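Glucose-6-phosphate dehydrogenase (Trypanosoma cruzi, PDB 5AQ1) catalyses the NADP-dependent oxidation of glucose 6-phosphate to 6-phosphogluconolactone, the entry step of the pentose phosphate pathway. Local coordinates at residues G42-A45 against K46-F50; A52-Q55 against L56-G60; V79-W82 against K83-L87. All coordinates share one frame; numbering follows the deposited sequence.

Interaction 1 of 3, residues G42-A45 against K46-F50; sequences GDLA and KKKTF. With NDP (NADPH dihydro-nicotinamide-adenine-dinucleotide phosphate), chain G.
Asp43 meets Lys47 one turn on in helix 43-58, where Asp43 OD1 takes Lys47 NZ in a 3.0 Å salt bridge. The lone pair used lies on the side of the other oxygen, and that oxygen, Asp43 OD2, accepts a weak 3.4 Å bond from N7N of the NADPH carboxamide. With CG anti to the backbone N (chi1 -166°), the carboxylate is placed between lysine and nicotinamide. Beside it the helix start grips the pyrophosphate. Asp43 N donates to NADPH O2A at 3.1 Å. Leu44 N donates to NADPH O1N at 2.8 Å, and both bonds are nearly straight, while Gly42 at the N-cap lies close against the adenosine ribose. Leu44 CD2 packs on the nicotinamide ribose and CD1 on Lys48 CB. Behind this first shell the helix widens into a pi-type turn. Leu44 O receives Lys48 N at 2.9 Å and Thr49 N at 3.1 Å from opposite faces of its plane, and Phe50 N reaches Ala45 O at 2.9 Å. Lys48 NZ forms a salt bridge with Asp440 OD1. This is the dinucleotide-binding helix of a Rossmann fold, whose N-terminal dipole, together with the two amide donors, probably helps to stabilise the negative charge of the pyrophosphate.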
loop_
_atom_site.group_PDB
_atom_site.type_symbol
_atom_site.label_atom_id
_atom_site.label_comp_id
_atom_site.label_asym_id
_atom_site.label_seq_id
_atom_site.Cartn_x
_atom_site.Cartn_y
_atom_site.Cartn_z
ATOM N N GLY B 42 -48.590 -18.732 -15.125
ATOM C CA GLY B 42 -47.579 -18.179 -16.022
ATOM C C GLY B 42 -46.290 -18.962 -16.147
ATOM O O GLY B 42 -46.101 -19.995 -15.503
ATOM N N ASP B 43 -45.402 -18.443 -16.990
ATOM C CA ASP B 43 -44.141 -19.100 -17.310
ATOM C C ASP B 43 -43.198 -19.128 -16.109
ATOM O O ASP B 43 -42.654 -20.179 -15.767
ATOM C CB ASP B 43 -43.461 -18.388 -18.482
ATOM C CG ASP B 43 -42.342 -19.204 -19.088
ATOM O OD1 ASP B 43 -42.646 -20.254 -19.698
ATOM O OD2 ASP B 43 -41.164 -18.798 -18.954
ATOM N N LEU B 44 -43.016 -17.976 -15.472
ATOM C CA LEU B 44 -42.139 -17.873 -14.308
ATOM C C LEU B 44 -42.637 -18.727 -13.147
ATOM O O LEU B 44 -41.846 -19.384 -12.464
ATOM C CB LEU B 44 -42.017 -16.413 -13.854
ATOM C CG LEU B 44 -41.095 -16.141 -12.661
ATOM C CD1 LEU B 44 -39.641 -16.404 -13.023
ATOM C CD2 LEU B 44 -41.265 -14.714 -12.171
ATOM N N ALA B 45 -43.948 -18.708 -12.928
ATOM C CA ALA B 45 -44.557 -19.440 -11.824
ATOM C C ALA B 45 -44.192 -20.926 -11.839
ATOM O O ALA B 45 -43.678 -21.453 -10.849
ATOM C CB ALA B 45 -46.069 -19.260 -11.842
ATOM N N LYS B 46 -44.453 -21.593 -12.958
ATOM C CA LYS B 46 -44.233 -23.039 -13.050
ATOM C C LYS B 46 -42.761 -23.427 -13.178
ATOM O O LYS B 46 -42.359 -24.484 -12.692
ATOM C CB LYS B 46 -45.043 -23.647 -14.204
ATOM C CG LYS B 46 -44.560 -23.287 -15.602
ATOM C CD LYS B 46 -45.463 -23.874 -16.676
ATOM C CE LYS B 46 -45.565 -22.952 -17.880
ATOM N NZ LYS B 46 -46.264 -23.601 -19.023
ATOM N N LYS B 47 -41.964 -22.583 -13.828
ATOM C CA LYS B 47 -40.558 -22.905 -14.088
ATOM C C LYS B 47 -39.621 -22.551 -12.937
ATOM O O LYS B 47 -38.609 -23.221 -12.742
ATOM C CB LYS B 47 -40.079 -22.228 -15.374
ATOM C CG LYS B 47 -40.562 -22.934 -16.627
ATOM C CD LYS B 47 -40.168 -22.192 -17.891
ATOM C CE LYS B 47 -40.357 -23.076 -19.112
ATOM N NZ LYS B 47 -40.504 -22.276 -20.354
ATOM N N LYS B 48 -39.953 -21.503 -12.185
ATOM C CA LYS B 48 -39.078 -21.012 -11.121
ATOM C C LYS B 48 -39.739 -20.939 -9.746
ATOM O O LYS B 48 -39.215 -21.482 -8.776
ATOM C CB LYS B 48 -38.520 -19.640 -11.506
ATOM C CG LYS B 48 -37.591 -19.666 -12.711
ATOM C CD LYS B 48 -36.381 -20.556 -12.462
ATOM C CE LYS B 48 -35.360 -20.474 -13.583
ATOM N NZ LYS B 48 -34.319 -21.527 -13.417
ATOM N N THR B 49 -40.885 -20.275 -9.661
ATOM C CA THR B 49 -41.506 -19.992 -8.369
ATOM C C THR B 49 -41.915 -21.258 -7.611
ATOM O O THR B 49 -41.419 -21.512 -6.514
ATOM C CB THR B 49 -42.724 -19.064 -8.530
ATOM O OG1 THR B 49 -42.428 -18.050 -9.499
ATOM C CG2 THR B 49 -43.079 -18.403 -7.201
ATOM N N PHE B 50 -42.810 -22.050 -8.195
ATOM C CA PHE B 50 -43.308 -23.258 -7.529
ATOM C C PHE B 50 -42.207 -24.293 -7.259
ATOM O O PHE B 50 -42.189 -24.893 -6.183
ATOM C CB PHE B 50 -44.470 -23.892 -8.314
ATOM C CG PHE B 50 -45.765 -23.135 -8.201
ATOM C CD1 PHE B 50 -46.428 -23.047 -6.985
ATOM C CD2 PHE B 50 -46.329 -22.516 -9.313
ATOM C CE1 PHE B 50 -47.620 -22.345 -6.875
ATOM C CE2 PHE B 50 -47.522 -21.819 -9.211
ATOM C CZ PHE B 50 -48.168 -21.731 -7.989
HETATM P PA NDP G . -46.253 -14.432 -18.684
HETATM O O1A NDP G . -46.303 -13.765 -20.040
HETATM O O2A NDP G . -46.112 -15.940 -18.595
HETATM O O5B NDP G . -47.548 -13.935 -17.873
HETATM C C5B NDP G . -47.765 -14.388 -16.541
HETATM C C4B NDP G . -49.252 -14.592 -16.282
HETATM O O4B NDP G . -49.876 -13.305 -16.229
HETATM C C3B NDP G . -49.985 -15.394 -17.356
HETATM O O3B NDP G . -50.111 -16.784 -17.036
HETATM C C2B NDP G . -51.342 -14.734 -17.421
HETATM O O2B NDP G . -52.234 -15.378 -16.517
HETATM C C1B NDP G . -51.105 -13.307 -16.961
HETATM N N9A NDP G . -51.057 -12.396 -18.135
HETATM C C8A NDP G . -50.306 -12.536 -19.253
HETATM N N7A NDP G . -50.530 -11.513 -20.116
HETATM C C5A NDP G . -51.441 -10.702 -19.548
HETATM C C6A NDP G . -52.126 -9.442 -19.910
HETATM N N6A NDP G . -51.864 -8.838 -21.093
HETATM N N1A NDP G . -53.014 -8.921 -19.022
HETATM C C2A NDP G . -53.283 -9.513 -17.841
HETATM N N3A NDP G . -52.692 -10.661 -17.454
HETATM C C4A NDP G . -51.785 -11.288 -18.245
HETATM O O3 NDP G . -45.116 -13.724 -17.786
HETATM P PN NDP G . -43.845 -14.514 -17.187
HETATM O O1N NDP G . -44.292 -15.588 -16.225
HETATM O O2N NDP G . -42.932 -14.876 -18.338
HETATM O O5D NDP G . -43.139 -13.352 -16.328
HETATM C C5D NDP G . -43.754 -12.789 -15.171
HETATM C C4D NDP G . -42.941 -11.588 -14.701
HETATM O O4D NDP G . -41.609 -11.997 -14.370
HETATM C C3D NDP G . -42.817 -10.541 -15.795
HETATM O O3D NDP G . -42.937 -9.229 -15.237
HETATM C C2D NDP G . -41.433 -10.755 -16.373
HETATM O O2D NDP G . -40.891 -9.547 -16.929
HETATM C C1D NDP G . -40.653 -11.295 -15.175
HETATM N N1N NDP G . -39.523 -12.139 -15.596
HETATM C C2N NDP G . -39.722 -13.415 -15.965
HETATM C C3N NDP G . -38.672 -14.231 -16.376
HETATM C C7N NDP G . -38.921 -15.657 -16.778
HETATM O O7N NDP G . -38.068 -16.493 -16.522
HETATM N N7N NDP G . -40.049 -15.997 -17.409
HETATM C C4N NDP G . -37.257 -13.706 -16.419
HETATM C C5N NDP G . -37.179 -12.312 -15.997
HETATM C C6N NDP G . -38.301 -11.594 -15.604
HETATM P P2B NDP G . -53.836 -15.318 -16.662
HETATM O O1X NDP G . -54.115 -15.000 -18.111
HETATM O O2X NDP G . -54.231 -16.719 -16.256
HETATM O O3X NDP G . -54.266 -14.226 -15.708
#

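Interaction 2 of 3, residues A52-Q55 against L56-G60; sequences ALFQ and LYCNG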
loop_
_atom_site.group_PDB
_atom_site.type_symbol
_atom_site.label_atom_id
_atom_site.label_comp_id
_atom_site.label_asym_id
_atom_site.label_seq_id
_atom_site.Cartn_x
_atom_site.Cartn_y
_atom_site.Cartn_z
ATOM N N ALA B 52 -39.013 -23.666 -6.707
ATOM C CA ALA B 52 -38.226 -23.126 -5.594
ATOM C C ALA B 52 -38.931 -23.377 -4.261
ATOM O O ALA B 52 -38.307 -23.803 -3.289
ATOM C CB ALA B 52 -37.972 -21.637 -5.791
ATOM N N LEU B 53 -40.235 -23.114 -4.231
ATOM C CA LEU B 53 -41.049 -23.367 -3.045
ATOM C C LEU B 53 -41.032 -24.845 -2.656
ATOM O O LEU B 53 -41.006 -25.171 -1.470
ATOM C CB LEU B 53 -42.493 -22.892 -3.271
ATOM C CG LEU B 53 -42.713 -21.377 -3.376
ATOM C CD1 LEU B 53 -44.090 -21.063 -3.940
ATOM C CD2 LEU B 53 -42.527 -20.703 -2.025
ATOM N N PHE B 54 -41.050 -25.731 -3.652
ATOM C CA PHE B 54 -40.953 -27.173 -3.403
ATOM C C PHE B 54 -39.651 -27.516 -2.684
ATOM O O PHE B 54 -39.658 -28.245 -1.690
ATOM C CB PHE B 54 -41.056 -27.963 -4.712
ATOM C CG PHE B 54 -40.797 -29.439 -4.559
ATOM C CD1 PHE B 54 -41.626 -30.226 -3.773
ATOM C CD2 PHE B 54 -39.730 -30.043 -5.208
ATOM C CE1 PHE B 54 -41.397 -31.586 -3.632
ATOM C CE2 PHE B 54 -39.494 -31.405 -5.072
ATOM C CZ PHE B 54 -40.328 -32.177 -4.282
ATOM N N GLN B 55 -38.539 -26.978 -3.183
ATOM C CA GLN B 55 -37.233 -27.212 -2.569
ATOM C C GLN B 55 -37.173 -26.674 -1.142
ATOM O O GLN B 55 -36.605 -27.317 -0.258
ATOM C CB GLN B 55 -36.112 -26.584 -3.405
ATOM C CG GLN B 55 -35.902 -27.221 -4.774
ATOM C CD GLN B 55 -35.609 -28.705 -4.693
ATOM O OE1 GLN B 55 -34.955 -29.167 -3.760
ATOM N NE2 GLN B 55 -36.103 -29.464 -5.666
ATOM N N LEU B 56 -37.755 -25.497 -0.920
ATOM C CA LEU B 56 -37.803 -24.911 0.418
ATOM C C LEU B 56 -38.626 -25.770 1.372
ATOM O O LEU B 56 -38.267 -25.916 2.539
ATOM C CB LEU B 56 -38.362 -23.485 0.379
ATOM C CG LEU B 56 -37.482 -22.406 -0.252
ATOM C CD1 LEU B 56 -38.209 -21.071 -0.215
ATOM C CD2 LEU B 56 -36.133 -22.301 0.444
ATOM N N TYR B 57 -39.728 -26.331 0.879
ATOM C CA TYR B 57 -40.543 -27.242 1.676
ATOM C C TYR B 57 -39.725 -28.463 2.083
ATOM O O TYR B 57 -39.688 -28.824 3.255
ATOM C CB TYR B 57 -41.787 -27.678 0.898
ATOM C CG TYR B 57 -42.766 -28.507 1.704
ATOM C CD1 TYR B 57 -43.613 -27.907 2.633
ATOM C CD2 TYR B 57 -42.858 -29.891 1.528
ATOM C CE1 TYR B 57 -44.516 -28.655 3.372
ATOM C CE2 TYR B 57 -43.760 -30.650 2.262
ATOM C CZ TYR B 57 -44.586 -30.028 3.182
ATOM O OH TYR B 57 -45.487 -30.766 3.918
ATOM N N CYS B 58 -39.053 -29.076 1.108
ATOM C CA CYS B 58 -38.277 -30.298 1.335
ATOM C C CYS B 58 -37.102 -30.132 2.294
ATOM O O CYS B 58 -36.717 -31.086 2.969
ATOM C CB CYS B 58 -37.755 -30.849 0.010
ATOM S SG CYS B 58 -39.030 -31.519 -1.078
ATOM N N ASN B 59 -36.528 -28.934 2.347
ATOM C CA ASN B 59 -35.400 -28.662 3.237
ATOM C C ASN B 59 -35.832 -28.166 4.615
ATOM O O ASN B 59 -34.996 -27.727 5.403
ATOM C CB ASN B 59 -34.449 -27.646 2.593
ATOM C CG ASN B 59 -33.879 -28.130 1.266
ATOM O OD1 ASN B 59 -33.862 -29.327 0.977
ATOM N ND2 ASN B 59 -33.406 -27.193 0.454
ATOM N N GLY B 60 -37.130 -28.239 4.909
ATOM C CA GLY B 60 -37.663 -27.780 6.190
ATOM C C GLY B 60 -37.559 -26.277 6.378
ATOM O O GLY B 60 -37.481 -25.793 7.503
#
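Phe54 and Cys58, one turn apart near the C-terminal end of helix 43-58, form a sulfur-aromatic contact just before a Schellman motif closes this helix of the Rossmann beta-alpha-beta unit. Cys58 SG lies over one face of the Phe54 ring, 3.7 Å from its centroid and 24° off the normal, displaced toward the rim that carries CE1 and CZ. The two first torsions make the meeting possible: Phe54 CG stands anti to its own N, whereas Cys58 SG stands anti to the carbonyl carbon (chi1 -69°), which brings the sulfur back along the helix over the ring. The disulfide to Cys99 fixes SG covalently, and Phe91 and Phe104 also pack against the Phe54 ring, making this the tight side of the contact. Toward Asn59 the grip relaxes. Asn59 N still donates to Gln55 O at 3.1 Å, but its N-H...O angle has fallen to 141°, and the side chains of Gln55 and Asn59 make weak hydrogen bonds to Arg97. Leu56 and Asn59 pack on Leu417 of the second subunit, so this end of the helix also borders a subunit interface. Beyond them Gly60 is exposed. Its positive phi makes it the C-prime residue of the Schellman motif, in which Met61 N turns to Leu56 O and Gly60 N to Tyr57 O at 3.1 Å.

Interaction 3 of 3, residues V79-W82 against K83-L87; sequences VEKW and KKDTL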
loop_
_atom_site.group_PDB
_atom_site.type_symbol
_atom_site.label_atom_id
_atom_site.label_comp_id
_atom_site.label_asym_id
_atom_site.label_seq_id
_atom_site.Cartn_x
_atom_site.Cartn_y
_atom_site.Cartn_z
ATOM N N VAL B 79 -57.775 -28.769 -10.666
ATOM C CA VAL B 79 -56.638 -28.188 -9.951
ATOM C C VAL B 79 -55.626 -29.272 -9.591
ATOM O O VAL B 79 -54.421 -29.076 -9.740
ATOM C CB VAL B 79 -57.076 -27.441 -8.667
ATOM C CG1 VAL B 79 -55.888 -26.737 -8.022
ATOM C CG2 VAL B 79 -58.169 -26.426 -8.973
ATOM N N GLU B 80 -56.123 -30.411 -9.120
ATOM C CA GLU B 80 -55.270 -31.554 -8.772
ATOM C C GLU B 80 -54.423 -32.059 -9.946
ATOM O O GLU B 80 -53.267 -32.447 -9.757
ATOM C CB GLU B 80 -56.116 -32.703 -8.190
ATOM C CG GLU B 80 -55.891 -33.011 -6.712
ATOM C CD GLU B 80 -55.502 -31.799 -5.885
ATOM O OE1 GLU B 80 -56.224 -30.782 -5.932
ATOM O OE2 GLU B 80 -54.460 -31.862 -5.198
ATOM N N LYS B 81 -54.996 -32.050 -11.147
ATOM C CA LYS B 81 -54.294 -32.533 -12.336
ATOM C C LYS B 81 -53.224 -31.539 -12.765
ATOM O O LYS B 81 -52.090 -31.925 -13.051
ATOM C CB LYS B 81 -55.271 -32.783 -13.486
ATOM C CG LYS B 81 -54.707 -33.679 -14.578
ATOM C CD LYS B 81 -55.691 -33.879 -15.721
ATOM C CE LYS B 81 -55.516 -32.820 -16.798
ATOM N NZ LYS B 81 -56.549 -32.944 -17.863
ATOM N N TRP B 82 -53.597 -30.262 -12.807
ATOM C CA TRP B 82 -52.656 -29.170 -13.082
ATOM C C TRP B 82 -51.440 -29.235 -12.160
ATOM O O TRP B 82 -50.305 -29.097 -12.611
ATOM C CB TRP B 82 -53.369 -27.822 -12.929
ATOM C CG TRP B 82 -52.470 -26.619 -12.953
ATOM C CD1 TRP B 82 -51.705 -26.186 -13.993
ATOM C CD2 TRP B 82 -52.272 -25.677 -11.888
ATOM N NE1 TRP B 82 -51.030 -25.040 -13.641
ATOM C CE2 TRP B 82 -51.364 -24.705 -12.356
ATOM C CE3 TRP B 82 -52.773 -25.562 -10.586
ATOM C CZ2 TRP B 82 -50.944 -23.632 -11.565
ATOM C CZ3 TRP B 82 -52.355 -24.495 -9.800
ATOM C CH2 TRP B 82 -51.448 -23.547 -10.292
ATOM N N LYS B 83 -51.686 -29.456 -10.872
ATOM C CA LYS B 83 -50.611 -29.575 -9.887
ATOM C C LYS B 83 -49.730 -30.796 -10.142
ATOM O O LYS B 83 -48.505 -30.691 -10.166
ATOM C CB LYS B 83 -51.186 -29.632 -8.471
ATOM C CG LYS B 83 -51.671 -28.287 -7.956
ATOM C CD LYS B 83 -52.762 -28.433 -6.908
ATOM C CE LYS B 83 -52.312 -29.276 -5.731
ATOM N NZ LYS B 83 -53.276 -29.203 -4.599
ATOM N N LYS B 84 -50.363 -31.947 -10.340
ATOM C CA LYS B 84 -49.636 -33.205 -10.500
ATOM C C LYS B 84 -48.909 -33.314 -11.845
ATOM O O LYS B 84 -47.785 -33.814 -11.898
ATOM C CB LYS B 84 -50.589 -34.391 -10.325
ATOM C CG LYS B 84 -49.891 -35.735 -10.195
ATOM C CD LYS B 84 -50.894 -36.870 -10.251
ATOM C CE LYS B 84 -50.213 -38.198 -9.984
ATOM N NZ LYS B 84 -51.174 -39.330 -10.056
ATOM N N ASP B 85 -49.547 -32.857 -12.923
ATOM C CA ASP B 85 -48.989 -33.000 -14.273
ATOM C C ASP B 85 -48.102 -31.827 -14.681
ATOM O O ASP B 85 -46.941 -32.025 -15.046
ATOM C CB ASP B 85 -50.109 -33.188 -15.302
ATOM C CG ASP B 85 -50.856 -34.501 -15.123
ATOM O OD1 ASP B 85 -50.384 -35.370 -14.357
ATOM O OD2 ASP B 85 -51.921 -34.668 -15.754
ATOM N N THR B 86 -48.641 -30.614 -14.625
ATOM C CA THR B 86 -47.906 -29.432 -15.076
ATOM C C THR B 86 -46.841 -29.005 -14.067
ATOM O O THR B 86 -45.649 -29.058 -14.366
ATOM C CB THR B 86 -48.852 -28.253 -15.378
ATOM O OG1 THR B 86 -49.883 -28.690 -16.276
ATOM C CG2 THR B 86 -48.094 -27.088 -16.009
ATOM N N LEU B 87 -47.277 -28.595 -12.876
ATOM C CA LEU B 87 -46.372 -28.055 -11.852
ATOM C C LEU B 87 -45.275 -29.031 -11.451
ATOM O O LEU B 87 -44.092 -28.701 -11.520
ATOM C CB LEU B 87 -47.150 -27.627 -10.600
ATOM C CG LEU B 87 -47.577 -26.158 -10.490
ATOM C CD1 LEU B 87 -48.146 -25.615 -11.795
ATOM C CD2 LEU B 87 -48.578 -25.994 -9.353
#
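Lys83 runs back along helix 79-87 past Val79 to Glu80, and its first three side-chain carbons pass the Val79 carbonyl before the tip reaches new partners. Lys83 CB lies 3.5 Å from Val79 O, the same carbonyl that accepts the backbone bond from Lys83 N. CG stays beside that oxygen and also approaches CE3 of the Trp82 indole, whose side chain crosses the lysine at about a right angle. Lys83 CD is still within 3.3 Å of Val79 O and also touches Val79 CG1. There the chain bends (chi3 57°) and CE comes alongside the Glu80 carboxylate, until Lys83 NZ closes a salt bridge with Glu80 OE2 at 3.0 Å, arriving on the syn side and 21° out of the carboxylate plane. NZ also donates to Leu105 O and Ile108 O, which probably help to compensate the charge of this buried lysine.

Trp82 makes the apolar half of the contact with Leu87, five residues on. Leu87 CD2 sits over the six-membered ring of Trp82 in a CH-pi contact, 4.0 Å from the centroid, and Leu87 CD1 lies on the same side, 3.4 Å from Trp82 CE2. The spacing fits the wider pi-type turn, in which Leu87 N bonds Trp82 O at 3.1 Å. Through Tyr110, which meets Trp82 edge-to-face, and the Lys83 bonds, helix 79-87 is tied to strand 108-112 at one edge of the parallel sheet and to the end of helix 101-105.

How the interactions relate
All three are local contacts along helices of the coenzyme domain or at their ends, and interactions 1 and 2 occupy the two ends of the same one, 43-58, with centres about 15 Å apart. The start of that helix faces the dinucleotide and is polar, its amides and a carboxylate turned to NADPH. Its end is mostly buried and aromatic, with a disulfide sulfur, and borders a second subunit. Interaction 3, on helix 79-87, is the most exposed of the three, with Glu80, Lys81, Lys84 and Asp85 exposed, while Lys83 is a buried charge. It touches interaction 1 through Phe50 CD2 and Leu87 CG, 4.0 Å apart, but not interaction 2. Pi-type turns recur in interactions 1 and 3, whereas a Schellman motif ends interaction 2.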